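Local coordinates for protein ascorbate-specific PTS system EIIA component (Streptococcus pyogenes serotype M1, PDB 2OQT) that probably serves as the cytoplasmic IIA component of an ascorbate-specific phosphotransferase system, relaying a phosphoryl group during uptake of the sugar acid, at residues N3-L16 and C136-K150. Sequence-based numbering, arbitrary orientation.
Unlike the reference sequence in segment 3-16: Leu8 (reference Phe).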
loop_
_atom_site.group_PDB
_atom_site.type_symbol
_atom_site.label_atom_id
_atom_site.label_comp_id
_atom_site.label_asym_id
_atom_site.label_seq_id
_atom_site.Cartn_x
_atom_site.Cartn_y
_atom_site.Cartn_z
ATOM N N ASN A 3 0.068 7.027 12.116
ATOM C CA ASN A 3 -1.032 6.108 12.347
ATOM C C ASN A 3 -1.615 5.784 10.995
ATOM O O ASN A 3 -1.884 6.688 10.217
ATOM C CB ASN A 3 -2.084 6.743 13.283
ATOM C CG ASN A 3 -3.439 6.005 13.268
ATOM O OD1 ASN A 3 -3.725 5.180 12.391
ATOM N ND2 ASN A 3 -4.286 6.321 14.243
ATOM N N LEU A 4 -1.818 4.505 10.707
ATOM C CA LEU A 4 -2.335 4.090 9.405
ATOM C C LEU A 4 -3.727 4.604 9.075
ATOM O O LEU A 4 -3.912 5.175 8.009
ATOM C CB LEU A 4 -2.261 2.576 9.251
ATOM C CG LEU A 4 -2.948 1.961 8.033
ATOM C CD1 LEU A 4 -2.266 2.384 6.738
ATOM C CD2 LEU A 4 -2.988 0.445 8.179
ATOM N N LYS A 5 -4.693 4.408 9.972
ATOM C CA LYS A 5 -6.036 4.983 9.835
ATOM C C LYS A 5 -5.998 6.474 9.572
ATOM O O LYS A 5 -6.600 6.969 8.623
ATOM C CB LYS A 5 -6.872 4.734 11.102
ATOM C CG LYS A 5 -8.316 4.257 10.838
ATOM C CD LYS A 5 -9.329 5.405 10.856
ATOM C CE LYS A 5 -9.918 5.625 12.258
ATOM N NZ LYS A 5 -10.732 4.442 12.704
ATOM N N GLN A 6 -5.274 7.203 10.402
ATOM C CA GLN A 6 -5.273 8.635 10.282
ATOM C C GLN A 6 -4.657 9.043 8.979
ATOM O O GLN A 6 -5.198 9.905 8.291
ATOM C CB GLN A 6 -4.536 9.296 11.451
ATOM C CG GLN A 6 -4.684 10.827 11.483
ATOM C CD GLN A 6 -6.169 11.285 11.425
ATOM O OE1 GLN A 6 -7.060 10.702 12.089
ATOM N NE2 GLN A 6 -6.433 12.308 10.609
ATOM N N ALA A 7 -3.511 8.435 8.662
ATOM C CA ALA A 7 -2.745 8.715 7.422
ATOM C C ALA A 7 -3.617 8.569 6.176
ATOM O O ALA A 7 -3.487 9.315 5.200
ATOM C CB ALA A 7 -1.527 7.784 7.327
ATOM N N LEU A 8 -4.513 7.593 6.248
ATOM C CA LEU A 8 -5.358 7.191 5.141
ATOM C C LEU A 8 -6.474 8.209 4.938
ATOM O O LEU A 8 -6.945 8.433 3.806
ATOM C CB LEU A 8 -5.944 5.827 5.460
ATOM C CG LEU A 8 -5.622 4.512 4.746
ATOM C CD1 LEU A 8 -4.355 4.424 3.865
ATOM C CD2 LEU A 8 -5.691 3.366 5.788
ATOM N N ILE A 9 -6.874 8.824 6.052
ATOM C CA ILE A 9 -7.887 9.866 6.056
ATOM C C ILE A 9 -7.267 11.177 5.619
ATOM O O ILE A 9 -7.860 11.906 4.815
ATOM C CB ILE A 9 -8.531 10.072 7.449
ATOM C CG1 ILE A 9 -9.414 8.890 7.848
ATOM C CG2 ILE A 9 -9.366 11.342 7.437
ATOM C CD1 ILE A 9 -9.704 8.824 9.364
ATOM N N ASP A 10 -6.087 11.480 6.154
ATOM C CA ASP A 10 -5.429 12.743 5.869
ATOM C C ASP A 10 -5.069 12.924 4.410
ATOM O O ASP A 10 -4.807 14.045 3.925
ATOM C CB ASP A 10 -4.198 12.880 6.735
ATOM C CG ASP A 10 -4.556 13.038 8.191
ATOM O OD1 ASP A 10 -5.741 13.407 8.481
ATOM O OD2 ASP A 10 -3.662 12.794 9.047
ATOM N N ASN A 11 -5.071 11.804 3.709
ATOM C CA ASN A 11 -4.599 11.735 2.358
ATOM C C ASN A 11 -5.723 11.329 1.468
ATOM O O ASN A 11 -5.597 11.435 0.236
ATOM C CB ASN A 11 -3.453 10.735 2.298
ATOM C CG ASN A 11 -2.177 11.338 2.771
ATOM O OD1 ASN A 11 -1.554 12.098 2.024
ATOM N ND2 ASN A 11 -1.805 11.085 4.028
ATOM N N ASN A 12 -6.808 10.849 2.108
ATOM C CA ASN A 12 -7.978 10.330 1.420
ATOM C C ASN A 12 -7.542 9.301 0.440
ATOM O O ASN A 12 -7.816 9.426 -0.746
ATOM C CB ASN A 12 -8.713 11.449 0.685
ATOM C CG ASN A 12 -9.790 12.076 1.529
ATOM O OD1 ASN A 12 -10.678 12.733 1.006
ATOM N ND2 ASN A 12 -9.731 11.860 2.838
ATOM N N SER A 13 -6.876 8.274 0.967
ATOM C CA SER A 13 -5.922 7.431 0.226
ATOM C C SER A 13 -6.456 6.113 -0.262
ATOM O O SER A 13 -5.730 5.343 -0.893
ATOM C CB SER A 13 -4.812 7.061 1.177
ATOM O OG SER A 13 -3.723 7.891 0.978
ATOM N N ILE A 14 -7.702 5.822 0.081
ATOM C CA ILE A 14 -8.275 4.542 -0.229
ATOM C C ILE A 14 -8.892 4.586 -1.630
ATOM O O ILE A 14 -9.578 5.556 -1.986
ATOM C CB ILE A 14 -9.255 4.109 0.879
ATOM C CG1 ILE A 14 -8.650 4.448 2.267
ATOM C CG2 ILE A 14 -9.642 2.603 0.718
ATOM C CD1 ILE A 14 -8.956 3.496 3.406
ATOM N N ARG A 15 -8.564 3.587 -2.446
ATOM C CA ARG A 15 -9.256 3.320 -3.704
ATOM C C ARG A 15 -9.683 1.888 -3.732
ATOM O O ARG A 15 -9.018 0.985 -3.209
ATOM C CB ARG A 15 -8.427 3.578 -4.939
ATOM C CG ARG A 15 -7.846 4.948 -5.036
ATOM C CD ARG A 15 -8.815 6.059 -5.345
ATOM N NE ARG A 15 -8.078 7.318 -5.316
ATOM C CZ ARG A 15 -7.886 8.050 -4.221
ATOM N NH1 ARG A 15 -8.421 7.685 -3.054
ATOM N NH2 ARG A 15 -7.178 9.172 -4.305
ATOM N N LEU A 16 -10.823 1.689 -4.369
ATOM C CA LEU A 16 -11.553 0.455 -4.240
ATOM C C LEU A 16 -11.864 -0.117 -5.608
ATOM O O LEU A 16 -12.432 0.580 -6.462
ATOM C CB LEU A 16 -12.812 0.713 -3.406
ATOM C CG LEU A 16 -12.544 0.482 -1.924
ATOM C CD1 LEU A 16 -13.612 1.125 -1.091
ATOM C CD2 LEU A 16 -12.482 -1.030 -1.660
ATOM N N CYS A 136 -14.886 -4.949 0.356
ATOM C CA CYS A 136 -15.194 -3.629 0.905
ATOM C C CYS A 136 -15.848 -2.725 -0.140
ATOM O O CYS A 136 -15.389 -2.611 -1.272
ATOM C CB CYS A 136 -13.935 -2.967 1.458
ATOM S SG CYS A 136 -13.667 -3.234 3.220
ATOM N N GLN A 137 -16.918 -2.067 0.278
ATOM C CA GLN A 137 -17.802 -1.346 -0.627
ATOM C C GLN A 137 -17.655 0.181 -0.503
ATOM O O GLN A 137 -18.348 0.919 -1.199
ATOM C CB GLN A 137 -19.254 -1.796 -0.352
ATOM C CG GLN A 137 -20.037 -2.221 -1.581
ATOM C CD GLN A 137 -19.279 -3.205 -2.486
ATOM O OE1 GLN A 137 -18.708 -4.202 -2.019
ATOM N NE2 GLN A 137 -19.290 -2.932 -3.794
ATOM N N SER A 138 -16.751 0.628 0.385
ATOM C CA SER A 138 -16.475 2.054 0.666
ATOM C C SER A 138 -15.303 2.272 1.667
ATOM O O SER A 138 -15.126 1.484 2.604
ATOM C CB SER A 138 -17.738 2.751 1.189
ATOM O OG SER A 138 -17.870 2.611 2.594
ATOM N N PRO A 139 -14.530 3.374 1.504
ATOM C CA PRO A 139 -13.402 3.623 2.401
ATOM C C PRO A 139 -13.785 3.523 3.869
ATOM O O PRO A 139 -12.960 3.090 4.681
ATOM C CB PRO A 139 -12.989 5.047 2.065
ATOM C CG PRO A 139 -13.485 5.278 0.727
ATOM C CD PRO A 139 -14.674 4.439 0.499
ATOM N N LYS A 140 -15.027 3.907 4.195
ATOM C CA LYS A 140 -15.593 3.753 5.553
ATOM C C LYS A 140 -15.285 2.367 6.145
ATOM O O LYS A 140 -14.691 2.271 7.224
ATOM C CB LYS A 140 -17.100 4.041 5.584
ATOM C CG LYS A 140 -17.750 3.762 6.971
ATOM C CD LYS A 140 -19.300 3.926 7.020
ATOM C CE LYS A 140 -20.016 3.150 5.873
ATOM N NZ LYS A 140 -21.347 3.741 5.480
ATOM N N GLU A 141 -15.646 1.298 5.441
ATOM C CA GLU A 141 -15.380 -0.037 5.996
ATOM C C GLU A 141 -13.944 -0.487 5.929
ATOM O O GLU A 141 -13.519 -1.286 6.756
ATOM C CB GLU A 141 -16.331 -1.125 5.484
ATOM C CG GLU A 141 -16.797 -1.009 4.076
ATOM C CD GLU A 141 -18.231 -1.497 3.950
ATOM O OE1 GLU A 141 -18.515 -2.418 3.135
ATOM O OE2 GLU A 141 -19.068 -0.945 4.700
ATOM N N VAL A 142 -13.186 0.027 4.966
ATOM C CA VAL A 142 -11.745 -0.172 5.009
ATOM C C VAL A 142 -11.218 0.426 6.314
ATOM O O VAL A 142 -10.560 -0.257 7.090
ATOM C CB VAL A 142 -11.011 0.401 3.784
ATOM C CG1 VAL A 142 -9.512 0.309 3.971
ATOM C CG2 VAL A 142 -11.416 -0.342 2.508
ATOM N N LEU A 143 -11.564 1.679 6.584
ATOM C CA LEU A 143 -11.144 2.323 7.824
ATOM C C LEU A 143 -11.656 1.567 9.066
ATOM O O LEU A 143 -11.013 1.562 10.115
ATOM C CB LEU A 143 -11.585 3.795 7.858
ATOM C CG LEU A 143 -10.808 4.973 7.211
ATOM C CD1 LEU A 143 -9.260 4.845 7.224
ATOM C CD2 LEU A 143 -11.284 5.284 5.816
ATOM N N GLU A 144 -12.812 0.919 8.950
ATOM C CA GLU A 144 -13.350 0.175 10.084
ATOM C C GLU A 144 -12.551 -1.092 10.338
ATOM O O GLU A 144 -12.320 -1.468 11.494
ATOM C CB GLU A 144 -14.851 -0.071 9.943
ATOM C CG GLU A 144 -15.689 1.036 10.632
ATOM C CD GLU A 144 -16.977 1.377 9.876
ATOM O OE1 GLU A 144 -17.274 0.685 8.875
ATOM O OE2 GLU A 144 -17.693 2.332 10.277
HETATM N N MSE A 145 -12.104 -1.721 9.254
HETATM C CA MSE A 145 -11.152 -2.815 9.359
HETATM C C MSE A 145 -9.860 -2.368 10.003
HETATM O O MSE A 145 -9.331 -3.095 10.835
HETATM C CB MSE A 145 -10.868 -3.427 8.006
HETATM C CG MSE A 145 -12.068 -4.062 7.403
HETATM SE SE MSE A 145 -11.564 -5.225 5.957
HETATM C CE MSE A 145 -10.256 -6.356 6.911
ATOM N N VAL A 146 -9.368 -1.174 9.645
ATOM C CA VAL A 146 -8.119 -0.646 10.211
ATOM C C VAL A 146 -8.208 -0.329 11.710
ATOM O O VAL A 146 -7.218 -0.496 12.426
ATOM C CB VAL A 146 -7.550 0.587 9.409
ATOM C CG1 VAL A 146 -6.146 0.981 9.895
ATOM C CG2 VAL A 146 -7.502 0.292 7.917
ATOM N N GLU A 147 -9.367 0.127 12.194
ATOM C CA GLU A 147 -9.546 0.321 13.648
ATOM C C GLU A 147 -9.497 -1.034 14.371
ATOM O O GLU A 147 -8.849 -1.198 15.412
ATOM C CB GLU A 147 -10.839 1.080 13.989
ATOM C CG GLU A 147 -10.865 1.670 15.396
ATOM C CD GLU A 147 -10.166 3.030 15.490
ATOM O OE1 GLU A 147 -8.927 3.118 15.283
ATOM O OE2 GLU A 147 -10.855 4.032 15.780
ATOM N N GLU A 148 -10.167 -2.008 13.775
ATOM C CA GLU A 148 -10.171 -3.357 14.261
ATOM C C GLU A 148 -8.750 -3.945 14.432
ATOM O O GLU A 148 -8.548 -4.842 15.253
ATOM C CB GLU A 148 -11.020 -4.167 13.297
ATOM C CG GLU A 148 -11.392 -5.552 13.754
ATOM C CD GLU A 148 -12.311 -6.261 12.778
ATOM O OE1 GLU A 148 -12.490 -7.490 12.951
ATOM O OE2 GLU A 148 -12.848 -5.604 11.846
ATOM N N SER A 149 -7.782 -3.410 13.671
ATOM C CA SER A 149 -6.354 -3.826 13.661
ATOM C C SER A 149 -5.610 -3.419 14.900
ATOM O O SER A 149 -4.703 -4.138 15.346
ATOM C CB SER A 149 -5.584 -3.170 12.514
ATOM O OG SER A 149 -6.171 -3.445 11.276
ATOM N N LYS A 150 -5.958 -2.243 15.422
ATOM C CA LYS A 150 -5.226 -1.632 16.533
ATOM C C LYS A 150 -5.336 -2.391 17.877
ATOM O O LYS A 150 -4.556 -2.142 18.800
ATOM C CB LYS A 150 -5.639 -0.164 16.710
ATOM C CG LYS A 150 -5.817 0.616 15.410
ATOM C CD LYS A 150 -5.879 2.123 15.676
ATOM C CE LYS A 150 -5.877 2.948 14.378
ATOM N NZ LYS A 150 -4.624 2.846 13.516
#
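The amide of Asn3 meets the ammonium of Lys150: NZ donates to OD1 at 2.7 Å from above the carbonyl plane, 46° out of it and not on a lone pair. The same OD1 caps helix 4-10 through a weak bond from Gln6 N. Lys5 NZ sits over the face of the Glu147 carboxylate, nearest OE2 at 3.1 Å, in a salt bridge. Within segment 3-16, Arg15 NH1 donates to Asn12 O nearly in the guanidinium plane. Bends at chi2, chi3 and chi4 fold Lys5 across helix 139-149, its CD 3.7 Å from Leu143 CD1. Val146 holds CG1 anti to its backbone N (chi1 -172°), against Leu4 CD2 at 3.6 Å, while Leu143 CD1 also touches Leu8 and Ile9. Past the Schellman motif that ends helix 4-10, with Asn12 as the C-prime residue, the Ile14 and Val142 side chains run past one another in opposite senses, Ile14 CD1 3.3 Å from Val142 CG1 and touching Leu143 CD2. Leu16 straddles the start of helix 139-149, CD1 3.4 Å from Ser138 C and CD2 3.9 Å from Cys136 CB. The axes of helices 4-10 and 139-149 approach to 9.7 Å, their N-to-C directions 158° apart. Phe81 of strand 80-86 lies against Leu4 and Leu8. This nearly antiparallel helix packing, continued onto strand 14-18, belongs to the alpha/beta fold of the PTS EIIA type-2 domain.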